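Long-range contacts in zinc-finger (Saccharomonospora viridis, PDB 3RMQ), which is of unknown function but binds a zinc ion, consistent with its zinc-finger family: residues 15-20 with 32-37; 62-67 with 75-80; 9-14 with 52-57. The protein carries 1 engineered substitution. One frame throughout, in Å; residues are numbered along the deposited sequence.

Contact 1: residues 15-20 with 32-37; sequences KRHVYD and FTALCG. With ZN (zinc ion), chain B.
Phe32 opens the contact by receiving the edge of the Tyr19 ring on its face: the centroids lie 5.6 Å apart with the planes at 60°, a T-shaped pair. Both rings stand between the backbone N and the carbonyl carbon of their own residues (chi1 near +70°), and the closest atoms are Tyr19 CB and Phe32 CD2 at 3.8 Å. The Thr33 CB points away from strand 15-20, and OG1 hydrogen-bonds Thr39 OG1 of strand 39-40, but the Thr33 carbonyl is joined to strand 15-20 by one water that donates to Thr33 O and accepts from Asp20 N. Ala34 follows, its CB 3.6 Å from His17 CB. The direct backbone link comes next: Leu35 N donates to Val18 O at 2.9 Å with an N-H...O angle of 157°. The same leucine lays its CD1 branch against Val18 CG1 at 3.6 Å, the two side chains meeting at a slant. Cys36 sits in the type I turn from Ala34 to Gly37, closed by Gly37 N to Ala34 O. Its SG reaches the zinc ion at 2.4 Å, and His17 coordinates the same ion through ND1 at 2.1 Å. Cys59 and Cys62 complete the four ligands, so the strand histidine and the turn cysteine form half of a zinc site of three cysteines and one histidine, consistent with the protein's assignment to a zinc-finger family.

Contact 2: residues 62-67 with 75-80; sequences CTIALA and REISDL. With ZN (zinc ion), chain B.
Leu80 reaches across from helix 74-81 and sets its CD2 methyl among Thr63, Ile64 and Ala67 of helix 60-69, with Ala67 CB nearest at 3.6 Å. Its CG stands trans to the backbone N (chi1 -179°), which extends the branch toward the facing helix. The Ile64 and Leu80 side chains lie alongside in opposite senses, bringing Ile64 CD1 to 3.9 Å from Leu80 CD2. Thr63 meets the same leucine at a slant and uses its methyl, CG2 lying 3.9 Å from Leu80 CD2, while its hydroxyl OG1 is hydrogen-bonded to Cys59 O, just ahead of the helix. Ile64 and Ile77 also meet obliquely, branch methyl to branch methyl, with Ile64 CG2 3.6 Å from Ile77 CG2. Ile77 CG1 is turned instead to Ala67, its distance to Ala67 CB being 4.0 Å. The segment axes run nearly antiparallel, at 160°, and approach to 10.0 Å. Leu94 of helix 88-97 touches Ile64 as well, so a third helix joins this packing. Cys62, one turn before Leu66, takes no part in the helix pair and binds the zinc ion through SG at 2.3 Å. With no hydrogen bond across the segments and every contacting group a methyl, methylene or methine, the chemistry implies association through apolar burial, while metal coordination ties the same helix to the zinc site.

Contact 3: residues 9-14 with 52-57; sequences WQQADG and GLWFDG
Gln11 carries CG trans to its backbone N (chi1 -178°) and continues extended, which brings its amide to Asp56; Trp54 has CG trans to its carbonyl carbon (chi1 -75°), and its indole lies against the start of that glutamine chain. Gln11 CB sits over the five-membered ring, 3.5 Å from its centroid and 6° off the normal, a CH-pi contact. Farther along the indole, Trp54 CH2 comes within 3.3 Å of Trp9 O. The Gln10 amide meets the indole at about a right angle, with Gln10 NE2 3.7 Å from Trp54 CZ2; NE2 also donates to Gln11 O, which lies near the amide plane. Gln11 OE1 accepts from Asp56 N at 3.0 Å, the donor standing above the carbonyl plane, and from a water that also donates to Asp56 O. A second water accepts from Gly14 N and donates to Asp56 OD2. The Gln11 amide is held at its other end by Asp48 OD1, while NE2 of Gln10 and NE1 of Trp54 both donate to Asp48 O. Gln11 N, by contrast, is buried without a partner. The irregular connection leading to helix 60-69 thus packs against strand 7-12 and the turn joining it to strand 15-20, a beta hairpin.

How the contacts relate
Along the chain, both segments of contact 1 fall between the two segments of contact 3, and contact 2 follows both. Contacts 1 and 3 lie closest, with centres about 11 Å apart, and share the antiparallel sheet of strands 7-12 and 15-20; His17 O to Gln10 N, at 2.8 Å, is a probable hydrogen bond between them. Contact 2 is centred about 15 Å from contact 1, yet both reach the zinc ion. Contacts 2 and 3 are about 19 Å apart, bridged where Trp9 packs on Thr63 and Leu66. Helix 60-69 therefore links the zinc-bearing sheet region to the helices of the C-terminal half.

Contact 1: residues 15-20 with 32-37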
# COMPACT_ATOMS: atom_id res chain seq x y z
N LYS A 15 -1.57 7.30 -5.59
CA LYS A 15 -2.04 5.94 -5.34
C LYS A 15 -3.02 5.93 -4.21
O LYS A 15 -3.07 6.86 -3.41
CB LYS A 15 -0.87 5.03 -4.91
CG LYS A 15 0.41 5.07 -5.81
CD LYS A 15 1.50 4.18 -5.17
CE LYS A 15 2.88 4.34 -5.83
NZ LYS A 15 3.74 5.31 -5.08
N ARG A 16 -3.76 4.83 -4.07
CA ARG A 16 -4.63 4.70 -2.93
C ARG A 16 -3.84 3.94 -1.84
O ARG A 16 -3.58 2.74 -2.00
CB ARG A 16 -5.92 3.95 -3.30
CG ARG A 16 -7.00 4.27 -2.28
CD ARG A 16 -8.28 3.46 -2.47
NE ARG A 16 -8.94 3.84 -3.72
CZ ARG A 16 -10.14 3.39 -4.12
NH1 ARG A 16 -10.81 2.50 -3.37
NH2 ARG A 16 -10.68 3.84 -5.27
N HIS A 17 -3.38 4.65 -0.80
CA HIS A 17 -2.53 4.04 0.23
C HIS A 17 -3.39 3.59 1.38
O HIS A 17 -4.61 3.87 1.38
CB HIS A 17 -1.49 5.05 0.75
CG HIS A 17 -0.47 5.45 -0.28
ND1 HIS A 17 0.64 4.68 -0.58
CD2 HIS A 17 -0.41 6.55 -1.07
CE1 HIS A 17 1.37 5.32 -1.49
NE2 HIS A 17 0.74 6.45 -1.81
N VAL A 18 -2.77 2.93 2.35
CA VAL A 18 -3.46 2.47 3.56
C VAL A 18 -2.74 3.17 4.67
O VAL A 18 -1.48 3.34 4.60
CB VAL A 18 -3.37 0.94 3.77
CG1 VAL A 18 -3.95 0.53 5.12
CG2 VAL A 18 -4.14 0.23 2.64
N TYR A 19 -3.47 3.61 5.69
CA TYR A 19 -2.77 4.16 6.86
C TYR A 19 -3.28 3.52 8.16
O TYR A 19 -4.40 2.97 8.22
CB TYR A 19 -2.87 5.70 6.90
CG TYR A 19 -4.22 6.25 7.20
CD1 TYR A 19 -5.21 6.32 6.21
CD2 TYR A 19 -4.55 6.69 8.48
CE1 TYR A 19 -6.49 6.79 6.50
CE2 TYR A 19 -5.82 7.17 8.78
CZ TYR A 19 -6.78 7.22 7.78
OH TYR A 19 -8.03 7.70 8.08
N ASP A 20 -2.44 3.59 9.19
CA ASP A 20 -2.75 3.08 10.53
C ASP A 20 -3.47 4.21 11.28
O ASP A 20 -2.87 5.29 11.56
CB ASP A 20 -1.42 2.73 11.21
CG ASP A 20 -1.60 2.00 12.53
OD1 ASP A 20 -2.68 2.17 13.15
OD2 ASP A 20 -0.65 1.27 12.94
N PHE A 32 0.89 12.34 5.89
CA PHE A 32 0.86 11.17 6.74
C PHE A 32 1.78 10.14 6.14
O PHE A 32 2.17 10.25 4.98
CB PHE A 32 -0.57 10.63 6.88
CG PHE A 32 -1.15 10.03 5.59
CD1 PHE A 32 -1.77 10.85 4.64
CD2 PHE A 32 -1.07 8.66 5.34
CE1 PHE A 32 -2.31 10.30 3.45
CE2 PHE A 32 -1.59 8.11 4.15
CZ PHE A 32 -2.22 8.93 3.19
N THR A 33 2.14 9.12 6.91
CA THR A 33 2.99 8.08 6.38
C THR A 33 2.12 6.84 6.26
O THR A 33 1.48 6.40 7.22
CB THR A 33 4.17 7.80 7.32
OG1 THR A 33 4.96 9.00 7.43
CG2 THR A 33 5.03 6.70 6.74
N ALA A 34 2.11 6.29 5.06
CA ALA A 34 1.32 5.09 4.76
C ALA A 34 2.00 3.80 5.27
O ALA A 34 3.19 3.80 5.68
CB ALA A 34 1.14 5.01 3.27
N LEU A 35 1.30 2.67 5.20
CA LEU A 35 1.91 1.40 5.65
C LEU A 35 3.16 1.09 4.82
O LEU A 35 4.09 0.42 5.27
CB LEU A 35 0.94 0.21 5.49
CG LEU A 35 -0.29 0.20 6.33
CD1 LEU A 35 -0.98 -1.18 6.15
CD2 LEU A 35 0.06 0.53 7.79
N CYS A 36 3.21 1.60 3.60
CA CYS A 36 4.36 1.27 2.72
C CYS A 36 5.56 2.11 3.07
O CYS A 36 6.67 1.92 2.50
CB CYS A 36 4.00 1.50 1.24
SG CYS A 36 3.59 3.21 0.87
N GLY A 37 5.37 3.08 3.97
CA GLY A 37 6.50 3.90 4.38
C GLY A 37 6.65 5.24 3.68
O GLY A 37 7.44 6.07 4.10
ZN ZN B . 1.40 2.85 0.01
O HOH W 1 0.21 4.35 8.68

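Contact 2: residues 62-67 with 75-80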
# COMPACT_ATOMS: atom_id res chain seq x y z
N CYS A 62 1.16 -1.08 0.09
CA CYS A 62 0.17 -0.94 1.16
C CYS A 62 -0.86 -2.09 1.15
O CYS A 62 -1.28 -2.55 2.21
CB CYS A 62 -0.61 0.39 1.02
SG CYS A 62 0.24 1.81 1.66
N THR A 63 -1.30 -2.51 -0.03
CA THR A 63 -2.34 -3.56 -0.13
C THR A 63 -1.81 -4.88 0.46
O THR A 63 -2.49 -5.54 1.23
CB THR A 63 -2.77 -3.80 -1.62
OG1 THR A 63 -3.29 -2.58 -2.20
CG2 THR A 63 -3.89 -4.92 -1.71
N ILE A 64 -0.58 -5.25 0.08
CA ILE A 64 0.05 -6.48 0.57
C ILE A 64 0.38 -6.31 2.07
O ILE A 64 0.18 -7.23 2.85
CB ILE A 64 1.35 -6.80 -0.21
CG1 ILE A 64 1.05 -7.12 -1.68
CG2 ILE A 64 2.16 -7.94 0.46
CD1 ILE A 64 -0.06 -8.05 -1.87
N ALA A 65 0.92 -5.14 2.46
CA ALA A 65 1.21 -4.89 3.90
C ALA A 65 -0.05 -5.05 4.76
O ALA A 65 -0.01 -5.65 5.83
CB ALA A 65 1.82 -3.54 4.09
N LEU A 66 -1.18 -4.52 4.28
CA LEU A 66 -2.47 -4.66 4.98
C LEU A 66 -2.89 -6.13 5.10
O LEU A 66 -3.23 -6.63 6.21
CB LEU A 66 -3.55 -3.86 4.24
CG LEU A 66 -4.95 -3.93 4.87
CD1 LEU A 66 -4.92 -3.53 6.37
CD2 LEU A 66 -5.94 -3.02 4.09
N ALA A 67 -2.87 -6.88 3.99
CA ALA A 67 -3.18 -8.32 4.08
C ALA A 67 -2.30 -9.01 5.12
O ALA A 67 -2.75 -9.82 5.91
CB ALA A 67 -2.99 -9.01 2.72
N ARG A 75 0.28 -17.80 0.99
CA ARG A 75 -0.28 -18.18 -0.30
C ARG A 75 -1.42 -17.27 -0.75
O ARG A 75 -1.51 -16.96 -1.92
CB ARG A 75 -0.72 -19.65 -0.35
CG ARG A 75 -1.28 -20.16 0.95
CD ARG A 75 -0.23 -21.00 1.65
NE ARG A 75 0.10 -20.51 2.98
CZ ARG A 75 1.31 -20.13 3.38
NH1 ARG A 75 2.35 -20.16 2.55
NH2 ARG A 75 1.49 -19.72 4.62
N GLU A 76 -2.27 -16.82 0.18
CA GLU A 76 -3.35 -15.90 -0.20
C GLU A 76 -2.86 -14.50 -0.47
O GLU A 76 -3.46 -13.77 -1.25
CB GLU A 76 -4.39 -15.81 0.90
CG GLU A 76 -5.03 -17.11 1.24
CD GLU A 76 -6.09 -16.93 2.28
OE1 GLU A 76 -6.09 -15.87 2.96
OE2 GLU A 76 -6.93 -17.83 2.42
N ILE A 77 -1.82 -14.07 0.23
CA ILE A 77 -1.21 -12.78 -0.06
C ILE A 77 -0.61 -12.85 -1.49
O ILE A 77 -0.70 -11.91 -2.26
CB ILE A 77 -0.14 -12.40 0.99
CG1 ILE A 77 -0.77 -12.27 2.38
CG2 ILE A 77 0.51 -11.09 0.63
CD1 ILE A 77 0.24 -11.99 3.49
N SER A 78 -0.05 -14.00 -1.85
CA SER A 78 0.57 -14.13 -3.14
C SER A 78 -0.46 -13.95 -4.25
O SER A 78 -0.20 -13.22 -5.21
CB SER A 78 1.27 -15.47 -3.26
OG SER A 78 1.95 -15.51 -4.48
N ASP A 79 -1.62 -14.60 -4.11
CA ASP A 79 -2.72 -14.45 -5.08
C ASP A 79 -3.13 -13.00 -5.28
O ASP A 79 -3.40 -12.56 -6.39
CB ASP A 79 -3.95 -15.23 -4.63
CG ASP A 79 -3.78 -16.72 -4.80
OD1 ASP A 79 -2.84 -17.12 -5.53
OD2 ASP A 79 -4.59 -17.48 -4.20
N LEU A 80 -3.18 -12.26 -4.18
CA LEU A 80 -3.52 -10.85 -4.17
C LEU A 80 -2.50 -10.03 -4.99
O LEU A 80 -2.85 -9.18 -5.81
CB LEU A 80 -3.49 -10.40 -2.70
CG LEU A 80 -3.82 -8.97 -2.35
CD1 LEU A 80 -5.24 -8.67 -2.86
CD2 LEU A 80 -3.71 -8.75 -0.81
ZN ZN B . 1.40 2.85 0.01

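Contact 3: residues 9-14 with 52-57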
# COMPACT_ATOMS: atom_id res chain seq x y z
N TRP A 9 -8.19 3.35 4.02
CA TRP A 9 -7.58 3.77 2.76
C TRP A 9 -7.59 5.28 2.65
O TRP A 9 -8.53 5.94 3.16
CB TRP A 9 -8.38 3.14 1.57
CG TRP A 9 -8.24 1.65 1.54
CD1 TRP A 9 -9.00 0.72 2.25
CD2 TRP A 9 -7.27 0.89 0.79
NE1 TRP A 9 -8.53 -0.57 1.96
CE2 TRP A 9 -7.50 -0.48 1.06
CE3 TRP A 9 -6.23 1.25 -0.10
CZ2 TRP A 9 -6.71 -1.52 0.48
CZ3 TRP A 9 -5.44 0.19 -0.70
CH2 TRP A 9 -5.70 -1.15 -0.39
N GLN A 10 -6.59 5.83 1.95
CA GLN A 10 -6.58 7.25 1.62
C GLN A 10 -5.76 7.49 0.35
O GLN A 10 -4.61 7.05 0.28
CB GLN A 10 -5.97 8.06 2.79
CG GLN A 10 -5.73 9.56 2.47
CD GLN A 10 -7.03 10.29 2.15
OE1 GLN A 10 -7.98 10.23 2.93
NE2 GLN A 10 -7.09 10.96 0.98
N GLN A 11 -6.36 8.15 -0.62
CA GLN A 11 -5.64 8.44 -1.89
C GLN A 11 -4.69 9.60 -1.63
O GLN A 11 -5.06 10.63 -0.99
CB GLN A 11 -6.60 8.83 -3.00
CG GLN A 11 -5.86 9.09 -4.35
CD GLN A 11 -6.81 9.30 -5.47
OE1 GLN A 11 -7.37 8.34 -6.02
NE2 GLN A 11 -7.08 10.57 -5.81
N ALA A 12 -3.45 9.48 -2.12
CA ALA A 12 -2.49 10.58 -2.02
C ALA A 12 -1.29 10.28 -2.88
O ALA A 12 -0.87 9.13 -3.00
CB ALA A 12 -2.04 10.77 -0.54
N ASP A 13 -0.78 11.32 -3.52
CA ASP A 13 0.41 11.21 -4.33
C ASP A 13 0.29 10.12 -5.37
O ASP A 13 1.25 9.37 -5.63
CB ASP A 13 1.64 10.93 -3.47
CG ASP A 13 2.93 11.30 -4.22
OD1 ASP A 13 2.86 12.10 -5.19
OD2 ASP A 13 4.01 10.79 -3.85
N GLY A 14 -0.87 10.04 -6.00
CA GLY A 14 -1.05 9.17 -7.13
C GLY A 14 -1.40 7.71 -6.85
O GLY A 14 -1.51 6.95 -7.80
N GLY A 52 -15.33 9.57 -3.50
CA GLY A 52 -16.01 9.21 -4.74
C GLY A 52 -15.22 9.56 -6.00
O GLY A 52 -15.53 9.11 -7.10
N LEU A 53 -14.19 10.38 -5.85
CA LEU A 53 -13.33 10.75 -6.97
C LEU A 53 -11.96 10.04 -6.90
O LEU A 53 -10.98 10.46 -7.56
CB LEU A 53 -13.05 12.27 -6.97
CG LEU A 53 -14.24 13.23 -6.96
CD1 LEU A 53 -13.72 14.67 -7.04
CD2 LEU A 53 -15.24 12.90 -8.12
N TRP A 54 -11.83 9.00 -6.07
CA TRP A 54 -10.55 8.33 -5.98
C TRP A 54 -10.35 7.38 -7.15
O TRP A 54 -10.80 6.21 -7.10
CB TRP A 54 -10.47 7.50 -4.71
CG TRP A 54 -10.27 8.34 -3.46
CD1 TRP A 54 -10.10 9.71 -3.35
CD2 TRP A 54 -10.18 7.81 -2.15
NE1 TRP A 54 -9.97 10.05 -2.00
CE2 TRP A 54 -10.03 8.90 -1.25
CE3 TRP A 54 -10.28 6.51 -1.63
CZ2 TRP A 54 -9.96 8.73 0.12
CZ3 TRP A 54 -10.20 6.34 -0.22
CH2 TRP A 54 -10.03 7.43 0.61
N PHE A 55 -9.68 7.85 -8.19
CA PHE A 55 -9.49 7.01 -9.38
C PHE A 55 -8.07 6.46 -9.49
O PHE A 55 -7.76 5.70 -10.40
CB PHE A 55 -9.80 7.83 -10.68
CG PHE A 55 -11.21 8.36 -10.76
CD1 PHE A 55 -12.22 7.86 -9.94
CD2 PHE A 55 -11.53 9.38 -11.62
CE1 PHE A 55 -13.54 8.39 -10.01
CE2 PHE A 55 -12.84 9.88 -11.71
CZ PHE A 55 -13.84 9.37 -10.91
N ASP A 56 -7.16 6.88 -8.62
CA ASP A 56 -5.81 6.34 -8.67
C ASP A 56 -5.80 4.86 -8.34
O ASP A 56 -6.63 4.39 -7.56
CB ASP A 56 -4.92 7.05 -7.65
CG ASP A 56 -4.59 8.50 -8.09
OD1 ASP A 56 -4.41 8.72 -9.31
OD2 ASP A 56 -4.48 9.39 -7.21
N GLY A 57 -4.82 4.14 -8.86
CA GLY A 57 -4.73 2.73 -8.57
C GLY A 57 -4.33 2.49 -7.12
O GLY A 57 -3.68 3.35 -6.51
O HOH W 2 -7.77 5.76 -5.50
O HOH W 3 -3.41 11.42 -5.86
O HOH W 4 -2.79 5.28 -10.47